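Local coordinates for protein colicin-D (Escherichia coli, PDB 5ZNM) that kills Escherichia coli and closely related bacteria by blocking protein synthesis, here as its central domain joined to the C-terminal tRNA-cleaving domain, at residues S55-A60 and G65-A70; Y264-A269 and E275-M280; N123-F128 and P205-L210. All blocks are in the same frame, centred on the assembly; numbering follows the deposited sequence.

Contact 1: residues S55-A60 and G65-A70; sequences SSVQLA and GVWTAA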
# COMPACT_ATOMS: atom_id res chain seq x y z
N SER A 55 -6.44 -0.82 8.01
CA SER A 55 -5.11 -1.42 8.05
C SER A 55 -4.08 -0.60 7.30
O SER A 55 -3.16 -1.14 6.69
CB SER A 55 -5.13 -2.86 7.51
OG SER A 55 -5.94 -3.69 8.33
N SER A 56 -4.22 0.72 7.31
CA SER A 56 -3.35 1.57 6.51
C SER A 56 -2.42 2.38 7.40
O SER A 56 -2.69 2.61 8.58
CB SER A 56 -4.19 2.51 5.62
OG SER A 56 -4.96 3.42 6.41
N VAL A 57 -1.29 2.77 6.83
CA VAL A 57 -0.40 3.77 7.42
C VAL A 57 -0.62 5.07 6.66
O VAL A 57 -0.71 5.07 5.43
CB VAL A 57 1.07 3.32 7.32
CG1 VAL A 57 2.01 4.41 7.89
CG2 VAL A 57 1.28 1.99 8.04
N GLN A 58 -0.71 6.18 7.39
CA GLN A 58 -1.01 7.45 6.75
C GLN A 58 -0.12 8.54 7.30
O GLN A 58 0.24 8.55 8.48
CB GLN A 58 -2.47 7.86 6.93
CG GLN A 58 -3.46 6.95 6.18
CD GLN A 58 -4.91 7.24 6.55
OE1 GLN A 58 -5.28 8.39 6.76
NE2 GLN A 58 -5.74 6.18 6.65
N LEU A 59 0.21 9.49 6.42
CA LEU A 59 0.94 10.69 6.81
C LEU A 59 0.21 11.86 6.18
O LEU A 59 0.11 11.94 4.96
CB LEU A 59 2.40 10.64 6.35
CG LEU A 59 3.22 11.90 6.57
CD1 LEU A 59 3.30 12.24 8.05
CD2 LEU A 59 4.63 11.73 6.00
N ALA A 60 -0.31 12.75 7.01
CA ALA A 60 -1.03 13.92 6.53
C ALA A 60 -0.26 15.16 6.91
O ALA A 60 0.33 15.24 8.00
CB ALA A 60 -2.46 13.98 7.08
N GLY A 65 -2.18 17.35 1.65
CA GLY A 65 -2.92 16.10 1.53
C GLY A 65 -2.41 14.93 2.37
O GLY A 65 -1.55 15.06 3.25
N VAL A 66 -2.96 13.76 2.06
CA VAL A 66 -2.73 12.53 2.82
C VAL A 66 -1.97 11.54 1.95
O VAL A 66 -2.37 11.28 0.80
CB VAL A 66 -4.05 11.92 3.30
CG1 VAL A 66 -3.80 10.58 3.99
CG2 VAL A 66 -4.76 12.90 4.24
N TRP A 67 -0.89 10.99 2.49
CA TRP A 67 -0.19 9.85 1.92
C TRP A 67 -0.66 8.58 2.63
O TRP A 67 -0.73 8.55 3.86
CB TRP A 67 1.32 10.04 2.09
CG TRP A 67 2.20 8.92 1.58
CD1 TRP A 67 2.73 8.81 0.34
CD2 TRP A 67 2.68 7.80 2.33
NE1 TRP A 67 3.52 7.68 0.26
CE2 TRP A 67 3.50 7.05 1.47
CE3 TRP A 67 2.49 7.36 3.65
CZ2 TRP A 67 4.12 5.87 1.88
CZ3 TRP A 67 3.12 6.20 4.06
CH2 TRP A 67 3.93 5.47 3.17
N THR A 68 -0.96 7.54 1.85
CA THR A 68 -1.50 6.28 2.37
C THR A 68 -0.62 5.11 1.93
O THR A 68 -0.15 5.07 0.79
CB THR A 68 -2.94 6.06 1.87
OG1 THR A 68 -3.78 7.14 2.30
CG2 THR A 68 -3.50 4.76 2.40
N ALA A 69 -0.39 4.17 2.84
CA ALA A 69 0.22 2.90 2.47
C ALA A 69 -0.61 1.77 3.06
O ALA A 69 -0.93 1.80 4.25
CB ALA A 69 1.66 2.79 2.96
N ALA A 70 -0.97 0.80 2.23
CA ALA A 70 -1.70 -0.36 2.69
C ALA A 70 -1.20 -1.59 1.96
O ALA A 70 -0.65 -1.49 0.85
CB ALA A 70 -3.22 -0.19 2.50

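Contact 2: residues Y264-A269 and E275-M280; sequences YWRPDA and EAVYVM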
# COMPACT_ATOMS: atom_id res chain seq x y z
N TYR A 264 -7.80 6.00 18.20
CA TYR A 264 -9.23 5.96 17.88
C TYR A 264 -9.52 4.66 17.14
O TYR A 264 -8.60 3.95 16.69
CB TYR A 264 -9.68 7.19 17.08
CG TYR A 264 -9.45 7.10 15.59
CD1 TYR A 264 -8.17 7.05 15.05
CD2 TYR A 264 -10.53 7.04 14.72
CE1 TYR A 264 -7.96 6.96 13.68
CE2 TYR A 264 -10.33 6.94 13.35
CZ TYR A 264 -9.06 6.90 12.84
OH TYR A 264 -8.89 6.80 11.47
N TRP A 265 -10.81 4.34 17.02
CA TRP A 265 -11.25 3.11 16.35
C TRP A 265 -11.89 3.44 15.00
O TRP A 265 -12.60 4.43 14.88
CB TRP A 265 -12.27 2.37 17.20
CG TRP A 265 -11.73 1.86 18.48
CD1 TRP A 265 -11.71 2.51 19.68
CD2 TRP A 265 -11.14 0.58 18.70
NE1 TRP A 265 -11.13 1.72 20.63
CE2 TRP A 265 -10.78 0.52 20.06
CE3 TRP A 265 -10.88 -0.53 17.88
CZ2 TRP A 265 -10.17 -0.59 20.62
CZ3 TRP A 265 -10.28 -1.65 18.44
CH2 TRP A 265 -9.93 -1.67 19.80
N ARG A 266 -11.63 2.60 13.99
CA ARG A 266 -12.30 2.65 12.70
C ARG A 266 -12.77 1.25 12.34
O ARG A 266 -12.29 0.26 12.91
CB ARG A 266 -11.40 3.19 11.57
CG ARG A 266 -10.14 2.35 11.30
CD ARG A 266 -9.23 3.02 10.22
NE ARG A 266 -7.93 2.37 10.15
CZ ARG A 266 -6.80 2.98 9.80
NH1 ARG A 266 -6.80 4.27 9.48
NH2 ARG A 266 -5.65 2.30 9.79
N PRO A 267 -13.72 1.13 11.41
CA PRO A 267 -14.13 -0.21 10.98
C PRO A 267 -12.95 -0.97 10.39
O PRO A 267 -12.01 -0.39 9.83
CB PRO A 267 -15.21 0.06 9.93
CG PRO A 267 -15.77 1.42 10.27
CD PRO A 267 -14.53 2.19 10.78
N ASP A 268 -13.00 -2.30 10.53
CA ASP A 268 -11.97 -3.12 9.93
C ASP A 268 -12.22 -3.27 8.42
O ASP A 268 -13.16 -2.70 7.86
CB ASP A 268 -11.86 -4.47 10.64
CG ASP A 268 -13.15 -5.31 10.56
OD1 ASP A 268 -14.08 -4.95 9.81
OD2 ASP A 268 -13.22 -6.32 11.27
N ALA A 269 -11.33 -4.00 7.76
CA ALA A 269 -11.39 -4.11 6.30
C ALA A 269 -12.72 -4.72 5.83
O ALA A 269 -13.29 -4.29 4.82
CB ALA A 269 -10.20 -4.92 5.78
N GLU A 275 -10.89 -1.78 14.34
CA GLU A 275 -9.45 -1.81 14.53
C GLU A 275 -8.99 -0.51 15.15
O GLU A 275 -9.49 0.57 14.80
CB GLU A 275 -8.69 -2.05 13.21
CG GLU A 275 -9.01 -1.08 12.11
CD GLU A 275 -8.12 -1.27 10.88
OE1 GLU A 275 -7.82 -2.43 10.51
OE2 GLU A 275 -7.73 -0.25 10.29
N ALA A 276 -8.04 -0.61 16.07
CA ALA A 276 -7.51 0.56 16.77
C ALA A 276 -6.38 1.18 15.95
O ALA A 276 -5.54 0.47 15.39
CB ALA A 276 -7.00 0.18 18.16
N VAL A 277 -6.37 2.51 15.89
CA VAL A 277 -5.40 3.28 15.14
C VAL A 277 -4.68 4.21 16.11
O VAL A 277 -5.32 4.95 16.85
CB VAL A 277 -6.08 4.10 14.03
CG1 VAL A 277 -5.07 4.83 13.16
CG2 VAL A 277 -6.98 3.22 13.18
N TYR A 278 -3.35 4.18 16.08
CA TYR A 278 -2.53 5.06 16.91
C TYR A 278 -2.12 6.25 16.05
O TYR A 278 -1.66 6.07 14.92
CB TYR A 278 -1.31 4.31 17.45
CG TYR A 278 -0.32 5.16 18.22
CD1 TYR A 278 -0.72 5.91 19.33
CD2 TYR A 278 1.02 5.21 17.86
CE1 TYR A 278 0.18 6.67 20.04
CE2 TYR A 278 1.94 5.99 18.57
CZ TYR A 278 1.51 6.71 19.65
OH TYR A 278 2.41 7.48 20.36
N VAL A 279 -2.31 7.46 16.57
CA VAL A 279 -2.15 8.69 15.80
C VAL A 279 -1.18 9.60 16.55
O VAL A 279 -1.28 9.76 17.77
CB VAL A 279 -3.51 9.37 15.57
CG1 VAL A 279 -3.33 10.63 14.73
CG2 VAL A 279 -4.49 8.40 14.89
N MET A 280 -0.23 10.18 15.82
CA MET A 280 0.82 11.02 16.40
C MET A 280 0.85 12.34 15.66
O MET A 280 0.77 12.37 14.43
CB MET A 280 2.21 10.35 16.30
CG MET A 280 2.35 9.04 17.04
SD MET A 280 3.54 7.92 16.26
CE MET A 280 2.50 6.90 15.21

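Contact 3: residues N123-F128 and P205-L210; sequences NLEAMF and PSRTIL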
# COMPACT_ATOMS: atom_id res chain seq x y z
N ASN A 123 2.26 27.58 10.66
CA ASN A 123 2.16 27.24 9.25
C ASN A 123 1.70 25.81 9.04
O ASN A 123 0.56 25.56 8.65
CB ASN A 123 3.52 27.43 8.54
CG ASN A 123 3.54 28.63 7.61
OD1 ASN A 123 3.01 29.67 7.90
ND2 ASN A 123 4.15 28.50 6.48
N LEU A 124 2.58 24.86 9.35
CA LEU A 124 2.54 23.51 8.82
C LEU A 124 2.43 22.50 9.96
O LEU A 124 3.31 22.45 10.83
CB LEU A 124 3.80 23.27 7.98
CG LEU A 124 4.15 21.98 7.24
CD1 LEU A 124 4.78 20.95 8.17
CD2 LEU A 124 2.93 21.42 6.52
N GLU A 125 1.36 21.70 9.97
CA GLU A 125 1.18 20.65 10.96
C GLU A 125 1.13 19.29 10.26
O GLU A 125 0.83 19.20 9.06
CB GLU A 125 -0.09 20.89 11.80
CG GLU A 125 -0.10 22.26 12.54
CD GLU A 125 -1.17 22.36 13.63
OE1 GLU A 125 -1.96 21.42 13.78
OE2 GLU A 125 -1.21 23.37 14.36
N ALA A 126 1.42 18.23 11.02
CA ALA A 126 1.56 16.89 10.44
C ALA A 126 1.01 15.83 11.39
O ALA A 126 0.95 16.02 12.61
CB ALA A 126 3.03 16.57 10.12
N MET A 127 0.65 14.69 10.80
CA MET A 127 -0.08 13.65 11.52
C MET A 127 0.27 12.31 10.89
O MET A 127 0.15 12.15 9.68
CB MET A 127 -1.59 13.91 11.45
CG MET A 127 -2.45 12.88 12.17
SD MET A 127 -4.19 13.37 12.21
CE MET A 127 -4.53 13.44 10.45
N PHE A 128 0.72 11.38 11.72
CA PHE A 128 1.15 10.06 11.28
C PHE A 128 0.34 9.01 12.03
O PHE A 128 0.14 9.14 13.25
CB PHE A 128 2.65 9.85 11.54
CG PHE A 128 3.19 8.56 11.00
CD1 PHE A 128 3.42 8.40 9.64
CD2 PHE A 128 3.47 7.50 11.85
CE1 PHE A 128 3.92 7.20 9.14
CE2 PHE A 128 3.97 6.30 11.34
CZ PHE A 128 4.19 6.15 9.99
N PRO A 205 -3.50 25.78 20.57
CA PRO A 205 -4.94 25.71 20.87
C PRO A 205 -5.48 24.30 20.69
O PRO A 205 -4.74 23.40 20.26
CB PRO A 205 -5.57 26.64 19.82
CG PRO A 205 -4.57 26.58 18.67
CD PRO A 205 -3.24 26.51 19.33
N SER A 206 -6.76 24.08 21.01
CA SER A 206 -7.42 22.84 20.69
C SER A 206 -7.26 22.55 19.21
O SER A 206 -7.26 23.47 18.39
CB SER A 206 -8.92 22.90 21.03
OG SER A 206 -9.13 23.40 22.35
N ARG A 207 -7.14 21.27 18.87
CA ARG A 207 -6.87 20.85 17.50
C ARG A 207 -8.03 20.00 17.00
O ARG A 207 -8.37 18.98 17.61
CB ARG A 207 -5.56 20.06 17.43
CG ARG A 207 -4.72 20.23 16.16
CD ARG A 207 -5.49 20.74 14.96
NE ARG A 207 -4.60 21.22 13.90
CZ ARG A 207 -4.94 21.31 12.62
NH1 ARG A 207 -6.15 20.94 12.20
NH2 ARG A 207 -4.06 21.77 11.74
N THR A 208 -8.61 20.41 15.88
CA THR A 208 -9.61 19.62 15.18
C THR A 208 -8.97 18.71 14.14
O THR A 208 -8.16 19.17 13.33
CB THR A 208 -10.59 20.57 14.49
OG1 THR A 208 -11.32 21.30 15.48
CG2 THR A 208 -11.53 19.78 13.60
N ILE A 209 -9.32 17.42 14.16
CA ILE A 209 -8.88 16.47 13.14
C ILE A 209 -10.12 15.94 12.46
O ILE A 209 -11.05 15.50 13.14
CB ILE A 209 -8.05 15.32 13.74
CG1 ILE A 209 -6.77 15.86 14.37
CG2 ILE A 209 -7.72 14.27 12.67
CD1 ILE A 209 -6.23 14.96 15.44
N LEU A 210 -10.16 16.03 11.14
CA LEU A 210 -11.29 15.52 10.37
C LEU A 210 -11.08 14.04 10.08
O LEU A 210 -9.95 13.57 9.95
CB LEU A 210 -11.42 16.29 9.05
CG LEU A 210 -11.68 17.79 9.19
CD1 LEU A 210 -11.67 18.48 7.84
CD2 LEU A 210 -12.99 18.05 9.91

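Contact 1: residues S55-A60 and G65-A70
Val57 and Leu59 pair with Ala69 and Trp67 across a beta hairpin, the two-strand unit at one side of a five-strand antiparallel sheet in this chain. The strands run at 161° to each other, and four backbone bonds hold them. Val57 N gives to Ala69 O at 2.8 Å and Val57 O takes the return bond from Ala69 N; two residues on, Leu59 and Trp67 repeat the exchange. Between these hydrogen-bonded pairs, Gln58 faces Thr68 in a non-hydrogen-bonded pair, and its CA leans on Trp67 O, 3.1 Å away, in a CA-H...O contact.

The apolar contacts divide by face. On the face of Val57, Leu59, Trp67 and Ala69, the Trp67 indole meets both Leu59 and Val57: its CG lies anti to the backbone N (chi1 179°), which swings the six-membered ring alongside them, with Leu59 N near its edge. Leu59 CB lies 4.2 Å from Trp67 CE3, and Val57 CG1 is 4.4 Å from Trp67 CZ3. Trp67 and Ala69 also pack on Ile73 of the second subunit, and Ala70 pairs with a strand of that subunit, so the sheet runs on through the interface.

On the other face, Ala60 CB meets Val66 CG2 at 3.8 Å, while the Gln58 chain runs beside Thr68. Gln58 NE2 bonds Asn51 O of strand 49-51 as well as Ser56 OG, which also bonds Thr53 O. Ser56 OG lies almost exactly in the plane of the Gln58 amide and takes a nearly straight bond of 2.9 Å from NE2.

Contact 2: residues Y264-A269 and E275-M280
The hairpin of strands 262-267 and 274-281 forms one side of the five-strand sheet within this chain, and here Tyr264, Trp265 and Arg266 meet Val277, Ala276 and Glu275 in antiparallel register. Two hydrogen-bonded pairs, Tyr264 with Val277 and Arg266 with Glu275, carry four backbone bonds. The shortest, from Val277 N to Tyr264 O at 2.8 Å, runs nearly along the C=O axis.

Arg266 and Glu275 add a salt bridge on the face that carries Tyr264 and Val277. In both residues CG sits between the backbone N and the carbonyl carbon, and the extended chains then bring their ends together. Arg266 NE gives to Glu275 OE2 at 2.6 Å; OE2 lies close to the guanidinium plane and accepts through its anti lone pair, with the two planar groups turned 46° apart. NH2 adds a weak bond to the same oxygen. Val277 CG2 lies over one face of the guanidinium, 3.3 Å from Arg266 NE, while the neighbouring Tyr264 ring brings CE1 to 3.4 Å from Val277 CB and turns an edge to Val279 CG2.

Trp265 and Ala276 occupy the reverse face. Ala276 CB rests over the six-membered ring of the indole in a CH-pi contact, 3.8 Å from its centroid and 11° off the normal.

Glu275 OE2 also accepts from Ser55 N, and Arg266 NH2 gives to Ser56 O, so the charged pair reaches over to the hairpin of strands 56-61 and 65-71. Trp265 packs against Ala22 at the end of helix 3-22, and the Val277 and Val279 side chains pack against Ser129 of strand 126-131, the next strand in the sheet.

Contact 3: residues N123-F128 and P205-L210
Glu125 and Arg207 meet through a salt bridge between two segments whose backbones stay well apart, Glu125 CA lying 10.4 Å from Arg207 CA, so side chains alone join them. Arg207 leaves its strand with CB directed at Glu125, and its chain bends sharply at chi2 (-21°), a nearly eclipsed turn that folds CD back. CG and CD each pass 3.8 Å from Glu125 OE1. NE then gives that oxygen a bond of 2.7 Å, and beyond CZ the NH2 nitrogen reaches the same atom at 2.9 Å, so the guanidinium grips one oxygen side-on with two nitrogens. Both bonds are bent, the one from NH2 more so. Both donors come from one face of the carboxylate, above its plane rather than within it, and the two flat groups are 59° apart. NH2 also bonds Gly46 O. At the remaining tip, NH1 turns back to its own strand and bonds Thr208 O at 2.9 Å, which helps fix the rotation of the group. Glu125 comes from the opposite direction, its chain extended beyond CG.

Two residues along, the contact becomes apolar. Met127 extends through CG and SD before bending at chi3 (61°), and its sulfur lies 3.7 Å from Ile209 CG2, with the terminal CE 4.0 Å from the same methyl. The two side chains cross at a slant.

The pair spans two sheets: Met127 belongs to strand 126-131, the middle strand of the five-strand antiparallel sheet, and Ile209 to strand 207-212 of a mixed sheet. Leu281 of strand 274-281 touches both residues, Leu198 of strand 194-198 packs on Ile209 and Arg207, and Ala60 of strand 56-61 lies against Met127.

How the contacts relate
Following the chain from the N terminus, contact 1 closes first, a short hairpin whose two segments are separated by four residues. Residues 123-128 come next and lie beside strand 56-61, where Ala60 N bonds Met127 O; contact 3 then closes a loop of 76 intervening residues at 205-210, tying the five-strand sheet to the mixed sheet. Contact 2 follows as a second hairpin, and Met280 N bonds Phe128 O, placing strand 126-131 between the two hairpins. The three are in series, with none nested or crossing. Contacts 1 and 2 also meet directly near Ser55 and Glu275, and both touch the second subunit, whereas contact 3 does not.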